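Local coordinates for protein xylooligosaccharide oxidase (PDB 5L6G) that oxidises the C1 hydroxyl of xylooligosaccharides and related sugars to lactones, reducing molecular oxygen to hydrogen peroxide with a bicovalently bound FAD, at residues 110-115 / 129-134; 37-42 / 64-69; 57-62 / 96-101; 148-153 / 223-228. All coordinates share one frame; numbering follows the deposited sequence. Where two conformers were deposited one is given.

Contact 1. Residues 110-115 / 129-134. With NAG (2-acetamido-2-deoxy-beta-D-glucopyranose), chain B.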
# COMPACT_ATOMS: atom_id res chain seq x y z
N VAL A 110 -10.57 15.50 -4.69
CA VAL A 110 -11.57 14.81 -5.50
C VAL A 110 -11.87 13.53 -4.76
O VAL A 110 -11.15 12.54 -4.87
CB VAL A 110 -11.04 14.57 -6.92
CG1 VAL A 110 -12.09 13.89 -7.80
CG2 VAL A 110 -10.61 15.92 -7.50
N GLU A 111 -12.90 13.61 -3.93
CA GLU A 111 -13.29 12.52 -3.07
C GLU A 111 -14.08 11.49 -3.88
O GLU A 111 -15.16 11.80 -4.38
CB GLU A 111 -14.17 13.05 -1.93
CG GLU A 111 -14.82 11.96 -1.10
CD GLU A 111 -13.79 11.18 -0.33
OE1 GLU A 111 -13.08 11.79 0.50
OE2 GLU A 111 -13.69 9.96 -0.53
N LEU A 112 -13.57 10.26 -3.94
CA LEU A 112 -14.02 9.23 -4.86
C LEU A 112 -14.89 8.17 -4.20
O LEU A 112 -15.31 7.23 -4.87
CB LEU A 112 -12.81 8.54 -5.49
CG LEU A 112 -11.88 9.45 -6.28
CD1 LEU A 112 -10.71 8.63 -6.78
CD2 LEU A 112 -12.59 10.09 -7.47
N ASP A 113 -15.20 8.34 -2.92
CA ASP A 113 -15.86 7.30 -2.13
C ASP A 113 -17.32 7.06 -2.46
O ASP A 113 -17.87 6.06 -2.03
CB ASP A 113 -15.70 7.56 -0.62
CG ASP A 113 -16.57 8.69 -0.10
OD1 ASP A 113 -17.01 9.55 -0.88
OD2 ASP A 113 -16.81 8.74 1.12
N ARG A 114 -17.94 7.94 -3.24
CA ARG A 114 -19.27 7.66 -3.76
C ARG A 114 -19.21 6.75 -5.01
O ARG A 114 -20.22 6.22 -5.43
CB ARG A 114 -20.06 8.96 -4.01
CG ARG A 114 -20.02 10.04 -2.90
CD ARG A 114 -20.10 9.56 -1.44
NE ARG A 114 -20.49 10.62 -0.47
CZ ARG A 114 -19.68 11.52 0.13
NH1 ARG A 114 -18.37 11.53 -0.09
NH2 ARG A 114 -20.18 12.42 0.97
N MET A 115 -18.02 6.55 -5.57
CA MET A 115 -17.82 5.68 -6.73
C MET A 115 -17.13 4.38 -6.30
O MET A 115 -15.93 4.28 -6.30
CB MET A 115 -17.00 6.41 -7.80
CG MET A 115 -17.71 7.63 -8.35
SD MET A 115 -16.63 8.62 -9.39
CE MET A 115 -16.59 7.63 -10.89
N VAL A 129 -13.84 -1.90 -11.62
CA VAL A 129 -13.83 -1.43 -10.26
C VAL A 129 -13.72 0.08 -10.25
O VAL A 129 -12.76 0.64 -10.74
CB VAL A 129 -12.64 -2.01 -9.50
CG1 VAL A 129 -12.61 -1.47 -8.08
CG2 VAL A 129 -12.69 -3.54 -9.55
N GLN A 130 -14.71 0.73 -9.67
CA GLN A 130 -14.68 2.16 -9.50
C GLN A 130 -13.62 2.54 -8.48
O GLN A 130 -13.31 1.78 -7.55
CB GLN A 130 -16.04 2.67 -9.10
CG GLN A 130 -17.04 2.57 -10.24
CD GLN A 130 -18.25 3.40 -10.00
OE1 GLN A 130 -18.96 3.20 -9.01
NE2 GLN A 130 -18.53 4.34 -10.91
N PRO A 131 -13.06 3.74 -8.63
CA PRO A 131 -11.82 4.03 -7.96
C PRO A 131 -11.93 4.32 -6.48
O PRO A 131 -10.91 4.40 -5.82
CB PRO A 131 -11.34 5.28 -8.71
CG PRO A 131 -12.58 5.96 -9.10
CD PRO A 131 -13.49 4.83 -9.51
N GLY A 132 -13.14 4.54 -5.97
CA GLY A 132 -13.37 4.66 -4.53
C GLY A 132 -13.75 3.37 -3.85
O GLY A 132 -14.10 3.41 -2.67
N ALA A 133 -13.72 2.25 -4.56
CA ALA A 133 -14.02 0.95 -3.95
C ALA A 133 -12.90 0.58 -2.96
O ALA A 133 -11.71 0.71 -3.26
CB ALA A 133 -14.21 -0.15 -5.00
N ARG A 134 -13.31 0.11 -1.79
CA ARG A 134 -12.38 -0.31 -0.77
C ARG A 134 -12.22 -1.81 -0.86
O ARG A 134 -13.08 -2.51 -1.42
CB ARG A 134 -12.87 0.12 0.60
CG ARG A 134 -13.00 1.63 0.74
CD ARG A 134 -13.75 1.97 1.99
NE ARG A 134 -14.08 3.39 2.08
CZ ARG A 134 -13.30 4.34 2.60
NH1 ARG A 134 -12.12 4.05 3.13
NH2 ARG A 134 -13.73 5.59 2.62
C1 NAG B . -23.57 1.63 -8.92
C2 NAG B . -23.97 3.00 -9.41
C3 NAG B . -25.43 3.33 -9.12
C4 NAG B . -26.35 2.16 -9.44
C5 NAG B . -25.84 0.86 -8.85
C6 NAG B . -26.65 -0.31 -9.42
C7 NAG B . -22.11 4.60 -9.39
C8 NAG B . -21.34 5.60 -8.58
N2 NAG B . -23.11 3.98 -8.77
O3 NAG B . -25.74 4.44 -9.92
O4 NAG B . -27.64 2.37 -8.89
O5 NAG B . -24.50 0.62 -9.20
O6 NAG B . -26.01 -1.53 -9.15
O7 NAG B . -21.81 4.44 -10.56
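Gly132 presses its CA onto the carbonyl of Leu112, with CA 3.2 Å from Leu112 O and an angle of 153° at the hydrogen. A beta carbon on Gly132 would overlap Leu112 O and crowd Met115 O. The two segments meet as type I turns, Leu112 to Met115 and Gln130 to Ala133, joined by Gly132 N donating to Met115 O at 2.8 Å; the donor lies nearly on the carbonyl axis, but the bond is bent at the hydrogen (131°). Beside this, Leu112 CD1 rests on Pro131 CB at 3.9 Å, the two side chains crossing at about a right angle, and both residues touch the FAD. Gln130, with CG beside its backbone N (chi1 -70°), crosses Met115 at about a right angle, bringing NE2 within 3.8 Å of Met115 CE. Its OE1 accepts from the backbone N of Asn117, the glycosylated residue, while NE2 makes a weak bond to O7 of the sugar (3.3 Å). An alanine here is likely to leave the Asn117 amide and the sugar acetamide without these partners and Met115 less covered. The turns join the end of strand 108-111 to the loop between strand 127-129 and helix 135-146, and Leu112 and Met115 also pack on Ile73 of helix 70-83.

Contact 2. Residues 37-42 / 64-69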
# COMPACT_ATOMS: atom_id res chain seq x y z
N PRO A 37 -20.83 17.80 -8.17
CA PRO A 37 -21.28 17.72 -6.78
C PRO A 37 -20.12 18.00 -5.83
O PRO A 37 -18.98 17.64 -6.14
CB PRO A 37 -21.77 16.26 -6.64
CG PRO A 37 -21.85 15.70 -8.01
CD PRO A 37 -20.87 16.49 -8.84
N VAL A 38 -20.41 18.64 -4.70
CA VAL A 38 -19.38 18.96 -3.73
C VAL A 38 -19.87 18.70 -2.32
O VAL A 38 -21.08 18.60 -2.07
CB VAL A 38 -18.89 20.44 -3.83
CG1 VAL A 38 -18.22 20.70 -5.17
CG2 VAL A 38 -20.02 21.43 -3.56
N THR A 39 -18.92 18.63 -1.39
CA THR A 39 -19.24 18.70 0.03
C THR A 39 -18.97 20.13 0.48
O THR A 39 -17.83 20.60 0.45
CB THR A 39 -18.40 17.70 0.82
OG1 THR A 39 -18.72 16.37 0.39
CG2 THR A 39 -18.66 17.84 2.33
N ALA A 40 -20.03 20.83 0.88
CA ALA A 40 -19.93 22.22 1.30
C ALA A 40 -19.13 22.34 2.60
O ALA A 40 -19.18 21.44 3.44
CB ALA A 40 -21.33 22.80 1.48
N ARG A 41 -18.41 23.44 2.75
CA ARG A 41 -17.62 23.71 3.97
C ARG A 41 -18.47 23.69 5.24
O ARG A 41 -18.05 23.17 6.26
CB ARG A 41 -16.90 25.06 3.85
CG ARG A 41 -15.87 25.35 4.94
CD ARG A 41 -14.63 24.49 4.77
NE ARG A 41 -13.62 24.74 5.81
CZ ARG A 41 -13.69 24.27 7.06
NH1 ARG A 41 -14.73 23.54 7.46
NH2 ARG A 41 -12.72 24.55 7.93
N ASN A 42 -19.68 24.23 5.14
CA ASN A 42 -20.58 24.36 6.29
C ASN A 42 -21.47 23.13 6.52
O ASN A 42 -22.29 23.13 7.43
CB ASN A 42 -21.46 25.62 6.10
CG ASN A 42 -22.26 25.98 7.35
OD1 ASN A 42 -23.44 26.32 7.26
ND2 ASN A 42 -21.61 25.92 8.52
N ILE A 64 -13.96 20.12 -1.69
CA ILE A 64 -14.06 18.67 -1.86
C ILE A 64 -15.11 18.38 -2.91
O ILE A 64 -16.30 18.62 -2.69
CB ILE A 64 -14.44 17.98 -0.53
CG1 ILE A 64 -13.38 18.26 0.52
CG2 ILE A 64 -14.62 16.48 -0.77
CD1 ILE A 64 -13.70 17.71 1.90
N ALA A 65 -14.65 17.91 -4.07
CA ALA A 65 -15.54 17.47 -5.12
C ALA A 65 -15.97 16.05 -4.77
O ALA A 65 -15.19 15.27 -4.25
CB ALA A 65 -14.84 17.51 -6.47
N LYS A 66 -17.22 15.74 -5.08
CA LYS A 66 -17.82 14.48 -4.70
C LYS A 66 -18.36 13.80 -5.97
O LYS A 66 -19.56 13.65 -6.15
CB LYS A 66 -18.92 14.81 -3.69
CG LYS A 66 -19.55 13.64 -3.00
CD LYS A 66 -20.55 14.13 -1.96
CE LYS A 66 -21.76 14.83 -2.55
NZ LYS A 66 -22.80 15.04 -1.50
N PRO A 67 -17.46 13.39 -6.88
CA PRO A 67 -17.93 12.90 -8.17
C PRO A 67 -18.73 11.60 -8.07
O PRO A 67 -18.44 10.76 -7.24
CB PRO A 67 -16.62 12.62 -8.94
CG PRO A 67 -15.60 12.44 -7.89
CD PRO A 67 -15.99 13.45 -6.84
N ALA A 68 -19.76 11.49 -8.91
CA ALA A 68 -20.47 10.23 -9.18
C ALA A 68 -20.13 9.62 -10.54
O ALA A 68 -20.55 8.51 -10.84
CB ALA A 68 -21.97 10.46 -9.10
N THR A 69 -19.38 10.35 -11.36
CA THR A 69 -18.98 9.82 -12.66
C THR A 69 -17.69 10.45 -13.13
O THR A 69 -17.27 11.50 -12.65
CB THR A 69 -20.05 10.10 -13.72
OG1 THR A 69 -19.49 9.90 -15.02
CG2 THR A 69 -20.57 11.53 -13.59
O HOH W 1 -16.17 21.96 -1.38
O HOH W 2 -21.37 15.74 0.74
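Thr39 OG1 has two polar partners: it is hydrogen-bonded to Asp49 OD2 on helix 45-50, and it accepts from a water whose oxygen is 2.7 Å away. The same water accepts from Lys66 NZ, also at 2.7 Å, so the hydroxyl and the ammonium share it rather than touching. Lys66 crosses Thr39 at about a right angle, its CG anti to the backbone N (chi1 -171°) and its chain bent at chi3, with Lys66 CD 3.7 Å from Thr39 OG1. The backbones pair antiparallel. Val38 and Ala65 form a non-hydrogen-bonded pair, flanked by two bonds: Lys66 N to Pro37 O, 2.8 Å and straight at 166°, though the donor stands above the carbonyl plane, and Thr39 N to Ile64 O, 2.9 Å, with its donor nearly in line with the carbonyl. Past this second bond the strands part, and another water spans the gap, donating to Thr39 O and accepting from Ile64 N. At the other end of the pairing, the Pro37 ring lies against the backbone of Lys66, its CB 3.5 Å from Lys66 O. Strand 38-39 is thereby added as the outermost strand, beside 63-65, of the four-stranded mixed sheet of the FAD-binding domain. With just two direct backbone bonds and two bridging waters, the pairing is a short, partly hydrated one, in which ammonium and hydroxyl are linked through water while the lysine chain touches the hydroxyl by its CD.

Contact 3. Residues 57-62 / 96-101. With FAD (flavin-adenine dinucleotide), chain D.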
# COMPACT_ATOMS: atom_id res chain seq x y z
N LEU A 57 -2.19 14.14 11.06
CA LEU A 57 -2.00 14.90 9.85
C LEU A 57 -3.30 15.32 9.15
O LEU A 57 -3.56 14.95 7.99
CB LEU A 57 -1.11 14.11 8.89
CG LEU A 57 0.32 13.87 9.36
CD1 LEU A 57 1.01 12.93 8.37
CD2 LEU A 57 1.10 15.18 9.56
N PRO A 58 -4.12 16.13 9.85
CA PRO A 58 -5.26 16.69 9.20
C PRO A 58 -4.81 17.80 8.28
O PRO A 58 -3.82 18.50 8.58
CB PRO A 58 -6.06 17.27 10.36
CG PRO A 58 -5.01 17.71 11.33
CD PRO A 58 -3.93 16.67 11.21
N TYR A 59 -5.49 17.93 7.14
CA TYR A 59 -5.33 19.08 6.27
C TYR A 59 -6.69 19.60 5.91
O TYR A 59 -7.67 18.86 5.88
CB TYR A 59 -4.54 18.71 5.03
CG TYR A 59 -3.12 18.33 5.35
CD1 TYR A 59 -2.23 19.27 5.86
CD2 TYR A 59 -2.68 17.01 5.21
CE1 TYR A 59 -0.93 18.94 6.17
CE2 TYR A 59 -1.39 16.65 5.53
CZ TYR A 59 -0.52 17.62 6.01
OH TYR A 59 0.74 17.28 6.32
N THR A 60 -6.75 20.89 5.66
CA THR A 60 -7.97 21.54 5.24
C THR A 60 -7.97 21.78 3.72
O THR A 60 -7.23 22.64 3.25
CB THR A 60 -8.11 22.87 5.95
OG1 THR A 60 -7.97 22.66 7.36
CG2 THR A 60 -9.44 23.48 5.64
N PRO A 61 -8.80 21.03 2.97
CA PRO A 61 -8.88 21.21 1.54
C PRO A 61 -9.42 22.57 1.16
O PRO A 61 -10.19 23.18 1.91
CB PRO A 61 -9.88 20.13 1.10
CG PRO A 61 -9.72 19.07 2.13
CD PRO A 61 -9.58 19.85 3.39
N ALA A 62 -9.03 23.04 -0.02
CA ALA A 62 -9.70 24.18 -0.63
C ALA A 62 -11.19 23.89 -0.84
O ALA A 62 -12.05 24.74 -0.64
CB ALA A 62 -9.03 24.51 -1.95
N TYR A 96 -0.72 7.34 4.81
CA TYR A 96 -0.13 7.59 6.13
C TYR A 96 0.34 9.06 6.29
O TYR A 96 0.62 9.53 7.40
CB TYR A 96 1.03 6.65 6.36
CG TYR A 96 0.65 5.19 6.62
CD1 TYR A 96 -0.67 4.72 6.54
CD2 TYR A 96 1.64 4.28 6.95
CE1 TYR A 96 -0.97 3.39 6.79
CE2 TYR A 96 1.35 2.96 7.21
CZ TYR A 96 0.05 2.51 7.13
OH TYR A 96 -0.25 1.20 7.38
N ALA A 97 0.46 9.76 5.16
CA ALA A 97 0.90 11.15 5.14
C ALA A 97 -0.25 12.08 4.74
O ALA A 97 -0.06 13.28 4.52
CB ALA A 97 2.04 11.29 4.15
N SER A 98 -1.45 11.50 4.64
CA SER A 98 -2.65 12.24 4.22
C SER A 98 -2.48 12.88 2.85
O SER A 98 -3.04 13.96 2.59
CB SER A 98 -3.04 13.30 5.26
OG SER A 98 -3.31 12.73 6.53
N PHE A 99 -1.76 12.20 1.96
CA PHE A 99 -1.56 12.71 0.61
C PHE A 99 -2.83 12.78 -0.25
O PHE A 99 -2.86 13.55 -1.21
CB PHE A 99 -0.47 11.94 -0.11
CG PHE A 99 0.93 12.16 0.43
CD1 PHE A 99 1.30 13.35 1.10
CD2 PHE A 99 1.90 11.20 0.20
CE1 PHE A 99 2.60 13.53 1.55
CE2 PHE A 99 3.20 11.39 0.63
CZ PHE A 99 3.54 12.55 1.31
N GLY A 100 -3.87 12.00 0.09
CA GLY A 100 -5.17 12.10 -0.58
C GLY A 100 -5.86 13.41 -0.28
O GLY A 100 -6.70 13.84 -1.05
N LEU A 101 -5.50 14.05 0.83
CA LEU A 101 -5.94 15.41 1.11
C LEU A 101 -5.04 16.47 0.49
O LEU A 101 -5.37 17.65 0.54
CB LEU A 101 -6.02 15.64 2.61
CG LEU A 101 -6.99 14.77 3.38
CD1 LEU A 101 -6.80 15.03 4.86
CD2 LEU A 101 -8.43 15.05 2.97
PA FAD D . -5.65 7.69 -0.35
O1A FAD D . -7.07 7.98 -0.80
O2A FAD D . -5.16 8.47 0.83
O5B FAD D . -4.67 7.75 -1.58
C5B FAD D . -3.27 7.48 -1.48
C4B FAD D . -2.55 8.11 -2.65
O4B FAD D . -3.06 7.56 -3.87
C3B FAD D . -2.76 9.61 -2.74
O3B FAD D . -1.63 10.21 -3.32
C2B FAD D . -3.93 9.74 -3.69
O2B FAD D . -4.02 11.02 -4.31
C1B FAD D . -3.64 8.61 -4.65
N9A FAD D . -4.88 8.14 -5.28
C8A FAD D . -6.00 7.71 -4.69
N7A FAD D . -6.93 7.39 -5.61
C5A FAD D . -6.37 7.62 -6.80
C6A FAD D . -6.81 7.53 -8.18
N6A FAD D . -8.06 7.07 -8.40
N1A FAD D . -5.95 7.91 -9.15
C2A FAD D . -4.71 8.35 -8.90
N3A FAD D . -4.23 8.47 -7.63
C4A FAD D . -5.03 8.12 -6.58
N1 FAD D . -0.69 -1.44 2.22
C2 FAD D . -0.23 -2.65 1.78
O2 FAD D . 0.56 -2.69 0.80
N3 FAD D . -0.65 -3.80 2.36
C4 FAD D . -1.53 -3.83 3.39
O4 FAD D . -1.93 -4.89 3.95
C4X FAD D . -2.07 -2.55 3.92
N5 FAD D . -2.96 -2.48 4.96
C5X FAD D . -3.47 -1.28 5.42
C6 FAD D . -4.41 -1.22 6.47
C7 FAD D . -4.88 0.02 6.91
C7M FAD D . -5.87 0.05 8.05
C8 FAD D . -4.44 1.30 6.25
C8M FAD D . -5.00 2.66 6.66
C9 FAD D . -3.52 1.21 5.21
C9A FAD D . -3.01 -0.02 4.78
N10 FAD D . -2.05 -0.13 3.73
C10 FAD D . -1.56 -1.34 3.26
C1' FAD D . -1.53 1.05 3.05
C2' FAD D . -2.32 1.40 1.82
O2' FAD D . -1.91 0.49 0.79
C3' FAD D . -1.90 2.80 1.43
O3' FAD D . -2.14 3.73 2.50
C4' FAD D . -2.70 3.22 0.20
O4' FAD D . -1.90 4.13 -0.58
C5' FAD D . -4.01 3.84 0.62
O5' FAD D . -4.90 3.89 -0.49
P FAD D . -6.18 4.80 -0.35
O1P FAD D . -6.91 4.91 -1.65
O2P FAD D . -6.98 4.36 0.84
O3P FAD D . -5.53 6.17 0.15
O HOH W 3 1.88 14.98 5.50
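The contact belongs to the FAD-binding domain of the PCMH type, where the loop that follows strand 87-90 carries His94, one of the two covalent flavin links, and then runs on as residues 96-101 beside the cofactor. Residues 57-62 cover the outer side of this loop. Ser98, whose backbone is left-handed (phi 58°), turns its hydroxyl back onto the other segment: with OG beside the backbone N (chi1 -59°), it donates to Leu57 O at 2.7 Å, from a position tilted out of the carbonyl plane. Leu57 adds its CD1 branch, which settles 3.7 Å from Ala97 CA. The Tyr59 ring comes in edge-on, with Ser98 CB and Leu101 CB near the ring plane, and CD2 approaches Ser98 CB to 3.7 Å. Leu101, held by a turn bond from its N to Ser98 O, packs beside it, its CB 4.2 Å from Tyr59 CB and its CD2 against Pro61 CG. On the inner side the loop serves the active site: Tyr96 CE1 lies 3.7 Å from C9 of the flavin and its OH is hydrogen-bonded to the substrate-binding Glu412, while at Gly100 a beta carbon would collide with the FAD phosphate oxygen O2A. Tyr96 and Leu57 touch two different bound xyloses. Beyond the ring edge of Tyr59, its OH and Ala97 O are joined by one water, which donates to Ala97 O at 2.8 Å.

Contact 4. Residues 148-153 / 223-228. With FAD (flavin-adenine dinucleotide), chain D.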
# COMPACT_ATOMS: atom_id res chain seq x y z
N ARG A 148 -14.18 -15.32 -7.11
CA ARG A 148 -12.96 -14.79 -7.67
C ARG A 148 -12.29 -13.91 -6.65
O ARG A 148 -12.90 -13.53 -5.64
CB ARG A 148 -13.24 -13.96 -8.93
CG ARG A 148 -14.04 -14.69 -9.99
CD ARG A 148 -13.30 -15.91 -10.50
NE ARG A 148 -12.12 -15.54 -11.28
CZ ARG A 148 -11.47 -16.36 -12.10
NH1 ARG A 148 -11.85 -17.63 -12.26
NH2 ARG A 148 -10.41 -15.91 -12.77
N ALA A 149 -11.04 -13.57 -6.92
CA ALA A 149 -10.28 -12.65 -6.11
C ALA A 149 -9.16 -12.06 -6.92
O ALA A 149 -8.83 -12.55 -8.00
CB ALA A 149 -9.70 -13.36 -4.90
N PHE A 150 -8.59 -10.97 -6.41
CA PHE A 150 -7.25 -10.61 -6.81
C PHE A 150 -6.36 -10.41 -5.57
O PHE A 150 -6.84 -10.50 -4.42
CB PHE A 150 -7.19 -9.47 -7.83
CG PHE A 150 -7.65 -8.12 -7.36
CD1 PHE A 150 -6.79 -7.25 -6.71
CD2 PHE A 150 -8.92 -7.67 -7.70
CE1 PHE A 150 -7.22 -5.99 -6.33
CE2 PHE A 150 -9.35 -6.40 -7.33
CZ PHE A 150 -8.49 -5.56 -6.65
N SER A 151 -5.06 -10.23 -5.80
CA SER A 151 -4.14 -10.10 -4.68
C SER A 151 -4.10 -8.67 -4.16
O SER A 151 -3.78 -7.75 -4.89
CB SER A 151 -2.74 -10.52 -5.13
OG SER A 151 -1.90 -10.72 -4.00
N HIS A 152 -4.45 -8.47 -2.88
CA HIS A 152 -4.40 -7.15 -2.30
C HIS A 152 -4.09 -7.20 -0.81
O HIS A 152 -3.98 -8.27 -0.22
CB HIS A 152 -5.70 -6.38 -2.56
CG HIS A 152 -6.94 -7.11 -2.17
ND1 HIS A 152 -7.30 -7.32 -0.85
CD2 HIS A 152 -7.94 -7.65 -2.92
CE1 HIS A 152 -8.45 -7.99 -0.81
NE2 HIS A 152 -8.86 -8.19 -2.05
N GLY A 153 -3.97 -6.02 -0.21
CA GLY A 153 -3.61 -5.87 1.16
C GLY A 153 -4.70 -6.33 2.10
O GLY A 153 -5.80 -6.66 1.70
N PHE A 223 -10.90 1.21 -12.94
CA PHE A 223 -9.93 0.12 -13.06
C PHE A 223 -10.60 -1.09 -13.66
O PHE A 223 -11.76 -1.35 -13.39
CB PHE A 223 -9.44 -0.35 -11.67
CG PHE A 223 -8.59 0.64 -10.95
CD1 PHE A 223 -9.17 1.62 -10.16
CD2 PHE A 223 -7.21 0.61 -11.04
CE1 PHE A 223 -8.38 2.53 -9.48
CE2 PHE A 223 -6.41 1.52 -10.36
CZ PHE A 223 -7.00 2.49 -9.57
N ARG A 224 -9.86 -1.86 -14.45
CA ARG A 224 -10.23 -3.26 -14.73
C ARG A 224 -9.17 -4.13 -14.14
O ARG A 224 -7.97 -3.91 -14.35
CB ARG A 224 -10.32 -3.59 -16.22
CG ARG A 224 -11.72 -3.54 -16.78
CD ARG A 224 -12.16 -2.12 -16.90
NE ARG A 224 -11.11 -1.29 -17.47
CZ ARG A 224 -11.14 0.04 -17.54
NH1 ARG A 224 -12.22 0.71 -17.11
NH2 ARG A 224 -10.11 0.68 -18.08
N PHE A 225 -9.62 -5.13 -13.39
CA PHE A 225 -8.73 -6.06 -12.75
C PHE A 225 -9.00 -7.44 -13.30
O PHE A 225 -10.15 -7.87 -13.37
CB PHE A 225 -8.99 -6.07 -11.24
CG PHE A 225 -8.35 -4.93 -10.50
CD1 PHE A 225 -7.06 -5.02 -10.02
CD2 PHE A 225 -9.06 -3.78 -10.26
CE1 PHE A 225 -6.47 -3.97 -9.32
CE2 PHE A 225 -8.49 -2.72 -9.58
CZ PHE A 225 -7.19 -2.81 -9.11
N LYS A 226 -7.94 -8.14 -13.68
CA LYS A 226 -8.00 -9.59 -13.80
C LYS A 226 -8.20 -10.20 -12.40
O LYS A 226 -7.94 -9.55 -11.37
CB LYS A 226 -6.71 -10.12 -14.42
CG LYS A 226 -6.67 -9.98 -15.93
CD LYS A 226 -5.29 -10.27 -16.51
CE LYS A 226 -5.35 -10.30 -18.04
NZ LYS A 226 -3.99 -10.25 -18.67
N THR A 227 -8.65 -11.45 -12.39
CA THR A 227 -8.85 -12.15 -11.14
C THR A 227 -8.35 -13.58 -11.26
O THR A 227 -8.21 -14.10 -12.36
CB THR A 227 -10.34 -12.19 -10.75
OG1 THR A 227 -11.08 -12.96 -11.72
CG2 THR A 227 -10.91 -10.80 -10.65
N PHE A 228 -8.13 -14.21 -10.12
CA PHE A 228 -7.91 -15.65 -10.06
C PHE A 228 -9.09 -16.30 -9.36
O PHE A 228 -9.85 -15.62 -8.67
CB PHE A 228 -6.58 -16.00 -9.37
CG PHE A 228 -6.45 -15.47 -7.97
CD1 PHE A 228 -6.91 -16.21 -6.88
CD2 PHE A 228 -5.80 -14.25 -7.72
CE1 PHE A 228 -6.75 -15.73 -5.58
CE2 PHE A 228 -5.64 -13.77 -6.43
CZ PHE A 228 -6.13 -14.51 -5.36
PA FAD D . -5.65 7.69 -0.35
O1A FAD D . -7.07 7.98 -0.80
O2A FAD D . -5.16 8.47 0.83
O5B FAD D . -4.67 7.75 -1.58
C5B FAD D . -3.27 7.48 -1.48
C4B FAD D . -2.55 8.11 -2.65
O4B FAD D . -3.06 7.56 -3.87
C3B FAD D . -2.76 9.61 -2.74
O3B FAD D . -1.63 10.21 -3.32
C2B FAD D . -3.93 9.74 -3.69
O2B FAD D . -4.02 11.02 -4.31
C1B FAD D . -3.64 8.61 -4.65
N9A FAD D . -4.88 8.14 -5.28
C8A FAD D . -6.00 7.71 -4.69
N7A FAD D . -6.93 7.39 -5.61
C5A FAD D . -6.37 7.62 -6.80
C6A FAD D . -6.81 7.53 -8.18
N6A FAD D . -8.06 7.07 -8.40
N1A FAD D . -5.95 7.91 -9.15
C2A FAD D . -4.71 8.35 -8.90
N3A FAD D . -4.23 8.47 -7.63
C4A FAD D . -5.03 8.12 -6.58
N1 FAD D . -0.69 -1.44 2.22
C2 FAD D . -0.23 -2.65 1.78
O2 FAD D . 0.56 -2.69 0.80
N3 FAD D . -0.65 -3.80 2.36
C4 FAD D . -1.53 -3.83 3.39
O4 FAD D . -1.93 -4.89 3.95
C4X FAD D . -2.07 -2.55 3.92
N5 FAD D . -2.96 -2.48 4.96
C5X FAD D . -3.47 -1.28 5.42
C6 FAD D . -4.41 -1.22 6.47
C7 FAD D . -4.88 0.02 6.91
C7M FAD D . -5.87 0.05 8.05
C8 FAD D . -4.44 1.30 6.25
C8M FAD D . -5.00 2.66 6.66
C9 FAD D . -3.52 1.21 5.21
C9A FAD D . -3.01 -0.02 4.78
N10 FAD D . -2.05 -0.13 3.73
C10 FAD D . -1.56 -1.34 3.26
C1' FAD D . -1.53 1.05 3.05
C2' FAD D . -2.32 1.40 1.82
O2' FAD D . -1.91 0.49 0.79
C3' FAD D . -1.90 2.80 1.43
O3' FAD D . -2.14 3.73 2.50
C4' FAD D . -2.70 3.22 0.20
O4' FAD D . -1.90 4.13 -0.58
C5' FAD D . -4.01 3.84 0.62
O5' FAD D . -4.90 3.89 -0.49
P FAD D . -6.18 4.80 -0.35
O1P FAD D . -6.91 4.91 -1.65
O2P FAD D . -6.98 4.36 0.84
O3P FAD D . -5.53 6.17 0.15
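Ala149 and Phe228 form an antiparallel hydrogen-bonded pair, with Ala149 N to Phe228 O at 2.9 Å and Phe228 N to Ala149 O at 2.8 Å, each donor nearly in line with its carbonyl. Further along, Gly153 reaches FAD O4. Arg148 bends at chi2 and chi3 to lay its guanidinium side-on against Thr227. NE donates to Thr227 OG1 (2.8 Å, 158°) in the guanidinium plane, while NH2 reaches Thr227 O at 2.9 Å from above the carbonyl plane and also OG1. A methionine in its place would probably leave both Thr227 oxygens without these donors and the backbone at Phe228, over one guanidinium face, less covered. Phe150 and Phe225 form an offset stack, planes at 1° and centroids 4.1 Å apart; the opposite face of Phe150 meets His152 CD2. The Phe228 ring lies over Ala149, whose CB makes an off-centre CH-pi contact 4.2 Å from its centroid. Thr227 OG1 accepts from Arg148 and is also bonded to the carbonyl of His125. Residues 148-150 are thus tied to strand 219-229 by a polar grip at one end and stacked rings at the other, whereas Lys226 O, buried between them, has no partner in the model.

From the N terminus, contact 2 comes first: residues 37-42 are closed against 64-69, drawing helix 45-50 into the loop between them. Contact 3 opens inside that loop, at 57-62, and closes at 96-101, so the two cross along the chain, joining the small mixed sheet to the loop beside the flavin. Contact 1 follows in series, 110-115 with 129-134, and leans on contact 2 through strand 108-111, where Glu111 N approaches Ala65 O in the same sheet. Contact 4 closes the longest loop, 148-153 to 223-228, and borders contact 1 where Val129 N meets Phe223 O. No contact nests within another; contacts 1, 3 and 4 each reach the FAD.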